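UPF0141 protein yjdB (Campylobacter jejuni subsp. jejuni HB93-13, PDB 4TN0) probably transfers phosphoethanolamine groups onto cell-surface acceptors, as the zinc-binding periplasmic catalytic domain of the transferase EptC, which polymyxin resistance and motility require. Local coordinates at residues G25-A30 with H227-G232; A30-L35 with T192-L197; P159-R164 with N179-C184; L221-D226 with H252-F257. All blocks are in the same frame, centred on the assembly; numbering follows the deposited sequence.

Interaction 1 (G25-A30 with H227-G232); sequences GETARA and HGESLG
Glu26 and His227 meet at the zinc ion, each giving it one atom, OE2 and NE2 respectively. Glu26 OE2 and His227 NE2 stand 3.5 Å apart as fellow ligands, not as a hydrogen-bonded pair; Asp226 and the phosphorylated Thr65 complete the site. The side chains run alongside each other in the same direction, carboxylate and ring planes turned 54° apart. In His227 the ring is tucked between the backbone N and the carbonyl carbon (chi1 53°), a turn that lets His227 ND1 reach the Gly228 O at 2.7 Å. That bond lies in the ring plane and on a carbonyl lone pair, which fixes the ring's rotation with NE2 facing the metal. Thr27 OG1 holds Glu26 OE2 at 2.8 Å from the anti side, well out of the carboxylate plane, while Thr27 CG2 packs on the carboxylate of Glu229, 3.3 Å from Glu229 CD. The Glu229 oxygens themselves bond to Tyr161 and His239.

Farther from the metal, the extended Arg29 chain carries Arg29 NH1 to the Glu229 O, 3.0 Å away and within 4° of the guanidinium plane. Leu231 CD1 lies over one guanidinium face, toward its rim, and Glu233 and Asn32 also hold the group. Two loops carrying metal ligands in this alkaline phosphatase-like domain thus meet here. The Thr27 and Gly228 bonds are consistent with ligands held in place for zinc, and the ND1 bond would probably make NE2 a stronger donor to it.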
loop_
_atom_site.group_PDB
_atom_site.type_symbol
_atom_site.label_atom_id
_atom_site.label_comp_id
_atom_site.label_asym_id
_atom_site.label_seq_id
_atom_site.Cartn_x
_atom_site.Cartn_y
_atom_site.Cartn_z
ATOM N N GLY A 25 2.895 1.294 -0.479
ATOM C CA GLY A 25 4.269 1.054 -0.092
ATOM C C GLY A 25 5.237 0.845 -1.244
ATOM O O GLY A 25 4.962 1.155 -2.414
ATOM N N GLU A 26 6.413 0.355 -0.896
ATOM C CA GLU A 26 7.469 0.246 -1.879
ATOM C C GLU A 26 8.448 -0.842 -1.444
ATOM O O GLU A 26 9.051 -0.739 -0.367
ATOM C CB GLU A 26 8.178 1.599 -2.064
ATOM C CG GLU A 26 9.414 1.530 -2.961
ATOM C CD GLU A 26 9.049 1.190 -4.388
ATOM O OE1 GLU A 26 8.724 2.114 -5.173
ATOM O OE2 GLU A 26 9.040 -0.018 -4.710
ATOM N N THR A 27 8.547 -1.895 -2.263
ATOM C CA THR A 27 9.589 -2.922 -2.170
ATOM C C THR A 27 9.448 -3.842 -0.927
ATOM O O THR A 27 10.173 -4.841 -0.759
ATOM C CB THR A 27 11.001 -2.218 -2.232
ATOM O OG1 THR A 27 11.124 -1.508 -3.482
ATOM C CG2 THR A 27 12.147 -3.186 -2.093
ATOM N N ALA A 28 8.491 -3.532 -0.060
ATOM C CA ALA A 28 8.267 -4.384 1.110
ATOM C C ALA A 28 7.697 -5.757 0.713
ATOM O O ALA A 28 6.750 -5.852 -0.081
ATOM C CB ALA A 28 7.345 -3.697 2.100
ATOM N N ARG A 29 8.261 -6.808 1.308
ATOM C CA ARG A 29 7.876 -8.157 1.000
ATOM C C ARG A 29 7.306 -8.768 2.262
ATOM O O ARG A 29 7.777 -8.474 3.358
ATOM C CB ARG A 29 9.072 -8.974 0.494
ATOM C CG ARG A 29 10.016 -9.511 1.568
ATOM C CD ARG A 29 11.317 -10.038 0.957
ATOM N NE ARG A 29 12.068 -10.847 1.911
ATOM C CZ ARG A 29 13.189 -11.511 1.627
ATOM N NH1 ARG A 29 13.709 -11.460 0.410
ATOM N NH2 ARG A 29 13.787 -12.234 2.560
ATOM N N ALA A 30 6.294 -9.621 2.089
ATOM C CA ALA A 30 5.516 -10.189 3.191
ATOM C C ALA A 30 6.333 -11.090 4.116
ATOM O O ALA A 30 6.089 -11.118 5.323
ATOM C CB ALA A 30 4.308 -10.966 2.633
ATOM N N HIS A 227 5.306 -4.339 -4.566
ATOM C CA HIS A 227 5.909 -5.660 -4.867
ATOM C C HIS A 227 6.940 -6.048 -3.788
ATOM O O HIS A 227 7.202 -5.287 -2.849
ATOM C CB HIS A 227 6.595 -5.665 -6.220
ATOM C CG HIS A 227 7.590 -4.561 -6.370
ATOM N ND1 HIS A 227 8.805 -4.573 -5.720
ATOM C CD2 HIS A 227 7.540 -3.395 -7.062
ATOM C CE1 HIS A 227 9.462 -3.459 -6.004
ATOM N NE2 HIS A 227 8.719 -2.732 -6.821
ATOM N N GLY A 228 7.509 -7.236 -3.910
ATOM C CA GLY A 228 8.485 -7.688 -2.942
ATOM C C GLY A 228 9.887 -7.295 -3.341
ATOM O O GLY A 228 10.094 -6.300 -4.025
ATOM N N GLU A 229 10.858 -8.070 -2.889
ATOM C CA GLU A 229 12.276 -7.784 -3.129
ATOM C C GLU A 229 13.103 -9.033 -2.881
ATOM O O GLU A 229 12.803 -9.800 -1.968
ATOM C CB GLU A 229 12.778 -6.660 -2.223
ATOM C CG GLU A 229 14.213 -6.203 -2.500
ATOM C CD GLU A 229 14.301 -5.179 -3.621
ATOM O OE1 GLU A 229 13.436 -5.200 -4.553
ATOM O OE2 GLU A 229 15.251 -4.357 -3.563
ATOM N N SER A 230 14.125 -9.246 -3.701
ATOM C CA SER A 230 15.114 -10.301 -3.449
ATOM C C SER A 230 16.344 -9.741 -2.704
ATOM O O SER A 230 16.774 -8.625 -2.979
ATOM C CB SER A 230 15.546 -10.965 -4.758
ATOM O OG SER A 230 14.552 -11.866 -5.186
ATOM N N LEU A 231 16.929 -10.542 -1.812
ATOM C CA LEU A 231 18.041 -10.092 -0.983
ATOM C C LEU A 231 19.243 -11.051 -1.075
ATOM O O LEU A 231 19.874 -11.370 -0.068
ATOM C CB LEU A 231 17.577 -9.959 0.468
ATOM C CG LEU A 231 16.452 -8.938 0.717
ATOM C CD1 LEU A 231 15.919 -9.096 2.105
ATOM C CD2 LEU A 231 16.884 -7.520 0.512
ATOM N N GLY A 232 19.539 -11.527 -2.286
ATOM C CA GLY A 232 20.684 -12.400 -2.500
ATOM C C GLY A 232 20.360 -13.886 -2.515
ATOM O O GLY A 232 21.195 -14.707 -2.886
#

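Interaction 2 (A30-L35 with T192-L197); sequences AANYSL and TYDNTL
Tyr193 opens the contact from helix 186-211, which packs on one face of the central sheet of this alkaline phosphatase-like fold and here meets the loop that follows strand 18-24. Its ring presents an edge to the Asn32 amide, with Asn32 ND2 3.9 Å from Tyr193 CD2 and the two planes nearly perpendicular at 89°; its OH bonds to the Thr27 carbonyl oxygen.

Asp194, next along the helix, supplies the polar link. Asn32 ND2 gives an almost straight hydrogen bond to Asp194 OD1 of 2.9 Å (173° at the hydrogen), using the syn lone pair of the carboxylate oxygen and lying nearly in the amide plane. A bond from Arg29 NE to Asn32 OD1 helps to fix the amide's rotation; separately, Tyr38 OH bonds Asp194 OD2. Both ends of this buried pair therefore have second partners.

One turn on from Tyr193, Leu197 fills the apolar part. With CG beside the backbone N (chi1 -66°) and the chain then extended, its two methyls divide the work. Leu197 CD1 lies 3.5 Å from Asn32 CB and also meets that residue's carbonyl oxygen. Leu197 CD2 approaches the ring of Tyr33, whose OH bonds to Tyr223, and comes to 3.7 Å from Tyr33 CE1.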
loop_
_atom_site.group_PDB
_atom_site.type_symbol
_atom_site.label_atom_id
_atom_site.label_comp_id
_atom_site.label_asym_id
_atom_site.label_seq_id
_atom_site.Cartn_x
_atom_site.Cartn_y
_atom_site.Cartn_z
ATOM N N ALA A 30 6.294 -9.621 2.089
ATOM C CA ALA A 30 5.516 -10.189 3.191
ATOM C C ALA A 30 6.333 -11.090 4.116
ATOM O O ALA A 30 6.089 -11.118 5.323
ATOM C CB ALA A 30 4.308 -10.966 2.633
ATOM N N ALA A 31 7.263 -11.855 3.538
ATOM C CA ALA A 31 8.057 -12.852 4.267
ATOM C C ALA A 31 8.823 -12.258 5.452
ATOM O O ALA A 31 9.333 -12.992 6.296
ATOM C CB ALA A 31 9.032 -13.553 3.319
ATOM N N ASN A 32 8.955 -10.937 5.492
ATOM C CA ASN A 32 9.707 -10.298 6.577
ATOM C C ASN A 32 8.796 -9.484 7.491
ATOM O O ASN A 32 9.223 -8.540 8.137
ATOM C CB ASN A 32 10.822 -9.415 6.031
ATOM C CG ASN A 32 11.982 -10.214 5.472
ATOM O OD1 ASN A 32 11.800 -11.121 4.662
ATOM N ND2 ASN A 32 13.181 -9.877 5.900
ATOM N N TYR A 33 7.520 -9.838 7.499
ATOM C CA TYR A 33 6.559 -9.232 8.404
ATOM C C TYR A 33 6.344 -10.148 9.618
ATOM O O TYR A 33 6.049 -11.339 9.477
ATOM C CB TYR A 33 5.251 -8.921 7.656
ATOM C CG TYR A 33 5.333 -7.578 6.970
ATOM C CD1 TYR A 33 6.234 -7.364 5.930
ATOM C CD2 TYR A 33 4.542 -6.501 7.393
ATOM C CE1 TYR A 33 6.347 -6.123 5.320
ATOM C CE2 TYR A 33 4.638 -5.251 6.784
ATOM C CZ TYR A 33 5.556 -5.070 5.754
ATOM O OH TYR A 33 5.677 -3.852 5.136
ATOM N N SER A 34 6.614 -9.618 10.808
ATOM C CA SER A 34 6.412 -10.394 12.028
ATOM C C SER A 34 4.912 -10.594 12.309
ATOM O O SER A 34 4.524 -11.550 12.979
ATOM C CB SER A 34 7.122 -9.734 13.214
ATOM O OG SER A 34 6.746 -8.370 13.359
ATOM N N LEU A 35 4.079 -9.697 11.781
ATOM C CA LEU A 35 2.617 -9.851 11.802
ATOM C C LEU A 35 2.189 -11.156 11.145
ATOM O O LEU A 35 1.091 -11.661 11.389
ATOM C CB LEU A 35 1.934 -8.662 11.098
ATOM C CG LEU A 35 1.718 -7.380 11.920
ATOM C CD1 LEU A 35 1.487 -6.150 11.033
ATOM C CD2 LEU A 35 0.584 -7.524 12.922
ATOM N N THR A 192 19.236 -4.479 7.618
ATOM C CA THR A 192 19.006 -3.179 7.003
ATOM C C THR A 192 17.631 -3.118 6.366
ATOM O O THR A 192 16.921 -2.120 6.481
ATOM C CB THR A 192 20.072 -2.880 5.944
ATOM O OG1 THR A 192 21.353 -3.298 6.436
ATOM C CG2 THR A 192 20.100 -1.407 5.596
ATOM N N TYR A 193 17.266 -4.209 5.696
ATOM C CA TYR A 193 15.988 -4.312 5.011
ATOM C C TYR A 193 14.851 -4.273 6.026
ATOM O O TYR A 193 13.831 -3.609 5.791
ATOM C CB TYR A 193 15.934 -5.592 4.139
ATOM C CG TYR A 193 14.624 -5.758 3.384
ATOM C CD1 TYR A 193 14.356 -4.998 2.246
ATOM C CD2 TYR A 193 13.661 -6.679 3.804
ATOM C CE1 TYR A 193 13.150 -5.125 1.556
ATOM C CE2 TYR A 193 12.458 -6.829 3.110
ATOM C CZ TYR A 193 12.216 -6.050 1.987
ATOM O OH TYR A 193 11.037 -6.188 1.300
ATOM N N ASP A 194 15.037 -4.981 7.140
ATOM C CA ASP A 194 14.049 -5.051 8.210
ATOM C C ASP A 194 13.851 -3.717 8.943
ATOM O O ASP A 194 12.723 -3.369 9.358
ATOM C CB ASP A 194 14.440 -6.132 9.204
ATOM C CG ASP A 194 14.176 -7.517 8.671
ATOM O OD1 ASP A 194 13.520 -7.616 7.613
ATOM O OD2 ASP A 194 14.574 -8.505 9.315
ATOM N N ASN A 195 14.942 -2.970 9.095
ATOM C CA ASN A 195 14.850 -1.623 9.646
ATOM C C ASN A 195 13.918 -0.758 8.818
ATOM O O ASN A 195 13.137 0.006 9.375
ATOM C CB ASN A 195 16.221 -0.950 9.714
ATOM C CG ASN A 195 17.093 -1.505 10.803
ATOM O OD1 ASN A 195 16.616 -2.146 11.737
ATOM N ND2 ASN A 195 18.396 -1.269 10.680
ATOM N N THR A 196 14.006 -0.868 7.493
ATOM C CA THR A 196 13.150 -0.074 6.623
ATOM C C THR A 196 11.688 -0.452 6.834
ATOM O O THR A 196 10.808 0.394 6.743
ATOM C CB THR A 196 13.497 -0.248 5.123
ATOM O OG1 THR A 196 13.125 -1.566 4.675
ATOM C CG2 THR A 196 14.944 -0.051 4.904
ATOM N N LEU A 197 11.440 -1.727 7.120
ATOM C CA LEU A 197 10.082 -2.204 7.387
ATOM C C LEU A 197 9.567 -1.653 8.723
ATOM O O LEU A 197 8.395 -1.268 8.845
ATOM C CB LEU A 197 10.051 -3.735 7.396
ATOM C CG LEU A 197 10.342 -4.479 6.076
ATOM C CD1 LEU A 197 10.307 -5.981 6.259
ATOM C CD2 LEU A 197 9.364 -4.068 4.973
#

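Interaction 3 (P159-R164 with N179-C184); sequences PTYYKR and NELSKC
Leu181 and Pro159 carry the apolar part of this contact together with Tyr161, and no hydrogen bond crosses between 159-164 and 179-184. Both segments belong to the long excursion between strand 146-152 and helix 186-211, and the two parts of this connection pack against each other. Leu181 CD1 is the shared methyl, 3.7 Å from Tyr161 CE2 and 4.0 Å from Pro159 CB. The leucine and tyrosine side chains cross at about a right angle, and the second methyl, Leu181 CD2, sits 3.5 Å from the Pro159 O. Nearer the surface, Asn179 runs alongside its neighbours: Asn179 CB touches Thr160 CG2 at 3.8 Å and Pro159 CG at 3.9 Å.

Polar bonds stay within the segments or lead away from them. Thr160 and Glu180 each centre an inverse gamma turn, and Thr160 OG1, placed between backbone N and carbonyl carbon (chi1 56°), receives Arg164 NH2 at 3.1 Å, tilted 28° from the guanidinium plane.

The chemistry implies a division of labour. The direct contact is apolar, with no hydrogen bond across it, while local turns shape each segment and the Cys176-Cys184 disulfide closes the short loop that contains Asn179 and Leu181.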
loop_
_atom_site.group_PDB
_atom_site.type_symbol
_atom_site.label_atom_id
_atom_site.label_comp_id
_atom_site.label_asym_id
_atom_site.label_seq_id
_atom_site.Cartn_x
_atom_site.Cartn_y
_atom_site.Cartn_z
ATOM N N PRO A 159 18.864 0.010 -4.183
ATOM C CA PRO A 159 19.769 -0.718 -3.278
ATOM C C PRO A 159 20.270 0.037 -2.034
ATOM O O PRO A 159 20.855 -0.596 -1.139
ATOM C CB PRO A 159 20.946 -1.048 -4.192
ATOM C CG PRO A 159 20.981 0.105 -5.135
ATOM C CD PRO A 159 19.547 0.436 -5.419
ATOM N N THR A 160 20.019 1.343 -1.948
ATOM C CA THR A 160 20.450 2.127 -0.785
ATOM C C THR A 160 19.450 2.048 0.378
ATOM O O THR A 160 18.967 3.090 0.854
ATOM C CB THR A 160 20.631 3.621 -1.124
ATOM O OG1 THR A 160 19.415 4.134 -1.668
ATOM C CG2 THR A 160 21.779 3.835 -2.101
ATOM N N TYR A 161 19.147 0.830 0.829
ATOM C CA TYR A 161 18.197 0.609 1.910
ATOM C C TYR A 161 18.470 1.414 3.177
ATOM O O TYR A 161 17.545 1.913 3.819
ATOM C CB TYR A 161 18.169 -0.865 2.298
ATOM C CG TYR A 161 17.916 -1.824 1.165
ATOM C CD1 TYR A 161 16.654 -1.913 0.598
ATOM C CD2 TYR A 161 18.910 -2.695 0.715
ATOM C CE1 TYR A 161 16.393 -2.799 -0.433
ATOM C CE2 TYR A 161 18.664 -3.597 -0.322
ATOM C CZ TYR A 161 17.388 -3.649 -0.887
ATOM O OH TYR A 161 17.083 -4.519 -1.912
ATOM N N TYR A 162 19.744 1.530 3.535
ATOM C CA TYR A 162 20.148 2.162 4.790
ATOM C C TYR A 162 19.779 3.640 4.816
ATOM O O TYR A 162 19.812 4.264 5.868
ATOM C CB TYR A 162 21.658 1.989 5.010
ATOM C CG TYR A 162 22.482 2.790 4.046
ATOM C CD1 TYR A 162 22.746 2.316 2.775
ATOM C CD2 TYR A 162 23.000 4.032 4.407
ATOM C CE1 TYR A 162 23.496 3.051 1.879
ATOM C CE2 TYR A 162 23.755 4.779 3.515
ATOM C CZ TYR A 162 24.002 4.284 2.257
ATOM O OH TYR A 162 24.751 5.013 1.361
ATOM N N LYS A 163 19.428 4.198 3.660
ATOM C CA LYS A 163 19.069 5.611 3.590
ATOM C C LYS A 163 17.577 5.843 3.807
ATOM O O LYS A 163 17.128 6.974 3.796
ATOM C CB LYS A 163 19.450 6.211 2.236
ATOM C CG LYS A 163 20.948 6.443 1.979
ATOM C CD LYS A 163 21.077 6.964 0.552
ATOM C CE LYS A 163 22.394 7.581 0.209
ATOM N NZ LYS A 163 22.283 8.017 -1.228
ATOM N N ARG A 164 16.808 4.780 3.994
ATOM C CA ARG A 164 15.346 4.914 4.038
ATOM C C ARG A 164 14.840 5.292 5.432
ATOM O O ARG A 164 13.736 5.802 5.581
ATOM C CB ARG A 164 14.674 3.602 3.586
ATOM C CG ARG A 164 15.052 3.125 2.170
ATOM C CD ARG A 164 14.338 3.905 1.074
ATOM N NE ARG A 164 15.000 5.158 0.735
ATOM C CZ ARG A 164 15.977 5.294 -0.157
ATOM N NH1 ARG A 164 16.499 6.499 -0.373
ATOM N NH2 ARG A 164 16.426 4.241 -0.840
ATOM N N ASN A 179 25.295 0.610 -1.269
ATOM C CA ASN A 179 24.443 0.120 -2.346
ATOM C C ASN A 179 25.063 -1.160 -3.001
ATOM O O ASN A 179 24.483 -1.782 -3.880
ATOM C CB ASN A 179 24.197 1.247 -3.343
ATOM C CG ASN A 179 25.438 1.681 -4.044
ATOM O OD1 ASN A 179 26.524 1.629 -3.485
ATOM N ND2 ASN A 179 25.271 2.221 -5.244
ATOM N N GLU A 180 26.308 -1.441 -2.643
ATOM C CA GLU A 180 27.096 -2.564 -3.157
ATOM C C GLU A 180 26.774 -3.827 -2.355
ATOM O O GLU A 180 27.594 -4.336 -1.581
ATOM C CB GLU A 180 28.573 -2.165 -3.082
ATOM C CG GLU A 180 28.817 -0.908 -3.929
ATOM C CD GLU A 180 30.271 -0.414 -3.981
ATOM O OE1 GLU A 180 31.163 -1.048 -3.406
ATOM O OE2 GLU A 180 30.522 0.603 -4.657
ATOM N N LEU A 181 25.562 -4.311 -2.565
ATOM C CA LEU A 181 24.924 -5.289 -1.696
ATOM C C LEU A 181 25.638 -6.601 -1.594
ATOM O O LEU A 181 25.602 -7.231 -0.539
ATOM C CB LEU A 181 23.497 -5.551 -2.176
ATOM C CG LEU A 181 22.636 -4.316 -2.321
ATOM C CD1 LEU A 181 21.220 -4.747 -2.712
ATOM C CD2 LEU A 181 22.639 -3.558 -0.999
ATOM N N SER A 182 26.286 -7.045 -2.662
ATOM C CA SER A 182 26.868 -8.387 -2.550
ATOM C C SER A 182 28.107 -8.405 -1.642
ATOM O O SER A 182 28.481 -9.461 -1.140
ATOM C CB SER A 182 27.210 -8.981 -3.913
ATOM O OG SER A 182 28.145 -8.199 -4.621
ATOM N N LYS A 183 28.676 -7.239 -1.351
ATOM C CA LYS A 183 29.834 -7.176 -0.440
ATOM C C LYS A 183 29.444 -7.442 1.017
ATOM O O LYS A 183 30.244 -7.962 1.786
ATOM C CB LYS A 183 30.512 -5.805 -0.536
ATOM C CG LYS A 183 31.088 -5.541 -1.905
ATOM C CD LYS A 183 31.675 -4.167 -2.030
ATOM C CE LYS A 183 32.457 -4.076 -3.321
ATOM N NZ LYS A 183 32.982 -2.718 -3.652
ATOM N N CYS A 184 28.187 -7.187 1.363
ATOM C CA CYS A 184 27.718 -7.296 2.742
ATOM C C CYS A 184 27.451 -8.749 3.156
ATOM O O CYS A 184 27.047 -9.575 2.338
ATOM C CB CYS A 184 26.415 -6.491 2.934
ATOM S SG CYS A 184 26.587 -4.679 2.993
#

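Interaction 4 (L221-D226 with H252-F257); sequences LFYLSD and HIPAIF
Tyr223 O accepts the shortest backbone bond here, from Ile256 N at 2.8 Å, and it also receives a weaker CA-H...O contact from Ala255, whose CA is 3.2 Å from Tyr223 O. The reciprocal bond, Tyr223 N to Ile256 O, measures 2.9 Å, making Tyr223 and Ile256 an antiparallel hydrogen-bonded pair. Phe222 with Phe257 and Leu224 with Ala255 form the flanking non-hydrogen-bonded pairs. Strand axes 4.7 Å apart at 178° confirm neighbouring antiparallel strands, set within the mixed sheet of the alkaline phosphatase-like fold.

On the face carrying Phe222 and Phe257, the two side chains cross at about a right angle, and Phe222 CD1 meets Phe257 CB edge-on at 4.1 Å. The opposite face carries Tyr223, whose CG is anti to the backbone N (chi1 159°); the ring reaches across toward the neighbouring strand with Ile256 CB at its edge, Tyr223 CD1 3.8 Å from Ile256 CD1 and Tyr223 CE1 4.0 Å from Pro254 CG. Helix 186-211 covers this face.

Past the last pair the chains diverge, although Ser225 CB still packs against Ile253 CG2 at 3.8 Å. The pairing sets the course of the strand; two residues past its end Asp226 gives OD2 to the zinc ion, while OD1 is held by the backbone N of Thr27, consistent with a carboxylate positioned for the metal.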
loop_
_atom_site.group_PDB
_atom_site.type_symbol
_atom_site.label_atom_id
_atom_site.label_comp_id
_atom_site.label_asym_id
_atom_site.label_seq_id
_atom_site.Cartn_x
_atom_site.Cartn_y
_atom_site.Cartn_z
ATOM N N LEU A 221 -7.388 2.834 7.653
ATOM C CA LEU A 221 -6.082 2.764 7.011
ATOM C C LEU A 221 -5.943 1.462 6.220
ATOM O O LEU A 221 -6.169 0.362 6.754
ATOM C CB LEU A 221 -4.960 2.878 8.040
ATOM C CG LEU A 221 -3.560 2.491 7.540
ATOM C CD1 LEU A 221 -3.090 3.442 6.459
ATOM C CD2 LEU A 221 -2.569 2.478 8.700
ATOM N N PHE A 222 -5.592 1.588 4.942
ATOM C CA PHE A 222 -5.219 0.419 4.160
ATOM C C PHE A 222 -3.833 0.626 3.574
ATOM O O PHE A 222 -3.576 1.631 2.885
ATOM C CB PHE A 222 -6.227 0.111 3.045
ATOM C CG PHE A 222 -5.991 -1.223 2.391
ATOM C CD1 PHE A 222 -5.955 -2.376 3.152
ATOM C CD2 PHE A 222 -5.778 -1.320 1.030
ATOM C CE1 PHE A 222 -5.706 -3.604 2.568
ATOM C CE2 PHE A 222 -5.547 -2.527 0.444
ATOM C CZ PHE A 222 -5.510 -3.682 1.212
ATOM N N TYR A 223 -2.938 -0.309 3.908
ATOM C CA TYR A 223 -1.547 -0.293 3.449
ATOM C C TYR A 223 -1.206 -1.553 2.659
ATOM O O TYR A 223 -1.472 -2.669 3.120
ATOM C CB TYR A 223 -0.587 -0.158 4.639
ATOM C CG TYR A 223 0.841 -0.632 4.374
ATOM C CD1 TYR A 223 1.277 -1.868 4.837
ATOM C CD2 TYR A 223 1.755 0.162 3.675
ATOM C CE1 TYR A 223 2.565 -2.309 4.612
ATOM C CE2 TYR A 223 3.065 -0.290 3.434
ATOM C CZ TYR A 223 3.456 -1.524 3.915
ATOM O OH TYR A 223 4.729 -2.002 3.700
ATOM N N LEU A 224 -0.609 -1.375 1.484
ATOM C CA LEU A 224 -0.046 -2.514 0.743
ATOM C C LEU A 224 1.198 -2.097 -0.036
ATOM O O LEU A 224 1.363 -0.933 -0.409
ATOM C CB LEU A 224 -1.061 -3.140 -0.225
ATOM C CG LEU A 224 -1.533 -2.382 -1.465
ATOM C CD1 LEU A 224 -2.387 -3.315 -2.318
ATOM C CD2 LEU A 224 -2.301 -1.106 -1.131
ATOM N N SER A 225 2.067 -3.060 -0.300
ATOM C CA SER A 225 3.275 -2.768 -1.043
ATOM C C SER A 225 3.010 -2.921 -2.528
ATOM O O SER A 225 2.061 -3.610 -2.910
ATOM C CB SER A 225 4.413 -3.687 -0.603
ATOM O OG SER A 225 5.625 -3.238 -1.175
ATOM N N ASP A 226 3.822 -2.269 -3.360
ATOM C CA ASP A 226 3.727 -2.461 -4.805
ATOM C C ASP A 226 4.274 -3.834 -5.241
ATOM O O ASP A 226 3.745 -4.420 -6.179
ATOM C CB ASP A 226 4.435 -1.335 -5.581
ATOM C CG ASP A 226 5.923 -1.198 -5.238
ATOM O OD1 ASP A 226 6.370 -1.788 -4.232
ATOM O OD2 ASP A 226 6.638 -0.465 -5.960
ATOM N N HIS A 252 4.856 -11.884 -3.185
ATOM C CA HIS A 252 4.114 -12.025 -1.931
ATOM C C HIS A 252 4.355 -10.793 -1.045
ATOM O O HIS A 252 5.447 -10.623 -0.471
ATOM C CB HIS A 252 4.543 -13.322 -1.222
ATOM C CG HIS A 252 3.756 -13.650 0.010
ATOM N ND1 HIS A 252 2.564 -13.027 0.331
ATOM C CD2 HIS A 252 4.000 -14.537 1.007
ATOM C CE1 HIS A 252 2.107 -13.520 1.470
ATOM N NE2 HIS A 252 2.959 -14.438 1.901
ATOM N N ILE A 253 3.331 -9.944 -0.948
ATOM C CA ILE A 253 3.435 -8.644 -0.285
ATOM C C ILE A 253 2.593 -8.582 0.976
ATOM O O ILE A 253 1.624 -9.331 1.121
ATOM C CB ILE A 253 2.965 -7.486 -1.215
ATOM C CG1 ILE A 253 1.634 -7.863 -1.884
ATOM C CG2 ILE A 253 4.020 -7.143 -2.246
ATOM C CD1 ILE A 253 0.969 -6.734 -2.628
ATOM N N PRO A 254 2.925 -7.642 1.871
ATOM C CA PRO A 254 2.071 -7.381 3.023
ATOM C C PRO A 254 0.843 -6.558 2.639
ATOM O O PRO A 254 0.893 -5.713 1.739
ATOM C CB PRO A 254 2.985 -6.571 3.940
ATOM C CG PRO A 254 3.805 -5.793 2.977
ATOM C CD PRO A 254 4.131 -6.795 1.907
ATOM N N ALA A 255 -0.257 -6.812 3.332
ATOM C CA ALA A 255 -1.390 -5.913 3.296
ATOM C C ALA A 255 -1.896 -5.793 4.722
ATOM O O ALA A 255 -2.001 -6.798 5.444
ATOM C CB ALA A 255 -2.471 -6.412 2.350
ATOM N N ILE A 256 -2.145 -4.552 5.132
ATOM C CA ILE A 256 -2.536 -4.237 6.502
ATOM C C ILE A 256 -3.762 -3.322 6.523
ATOM O O ILE A 256 -3.781 -2.291 5.841
ATOM C CB ILE A 256 -1.386 -3.550 7.266
ATOM C CG1 ILE A 256 -0.265 -4.543 7.571
ATOM C CG2 ILE A 256 -1.884 -2.896 8.554
ATOM C CD1 ILE A 256 1.020 -3.850 8.084
ATOM N N PHE A 257 -4.762 -3.680 7.328
ATOM C CA PHE A 257 -5.956 -2.840 7.462
ATOM C C PHE A 257 -6.246 -2.456 8.899
ATOM O O PHE A 257 -6.091 -3.258 9.827
ATOM C CB PHE A 257 -7.199 -3.534 6.886
ATOM C CG PHE A 257 -8.473 -2.732 7.054
ATOM C CD1 PHE A 257 -8.721 -1.619 6.261
ATOM C CD2 PHE A 257 -9.415 -3.085 8.011
ATOM C CE1 PHE A 257 -9.875 -0.881 6.419
ATOM C CE2 PHE A 257 -10.574 -2.347 8.169
ATOM C CZ PHE A 257 -10.804 -1.247 7.371
#

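The zinc ion joins interactions 1 and 4: Glu26 OE2 and Asp226 OD2 lie 2.7 Å apart as ligands of the same metal, and Gly25 N bonds to Leu224 O at 2.7 Å where the strands end. Interaction 2 stands about 9 Å, centre to centre, from interaction 1, sharing Ala30 with it; Tyr193 OH reaches Thr27 O at 2.6 Å, so that helix 186-211 contacts the loop carrying Glu26. The same contact meets the sheet through Tyr33 OH and Tyr223 OH, 2.5 Å apart. Interaction 3 is peripheral, about 24 Å between centres from interaction 4, yet Tyr161 OH lies 2.5 Å from Glu229 OE2, connecting it to the surroundings of the zinc site.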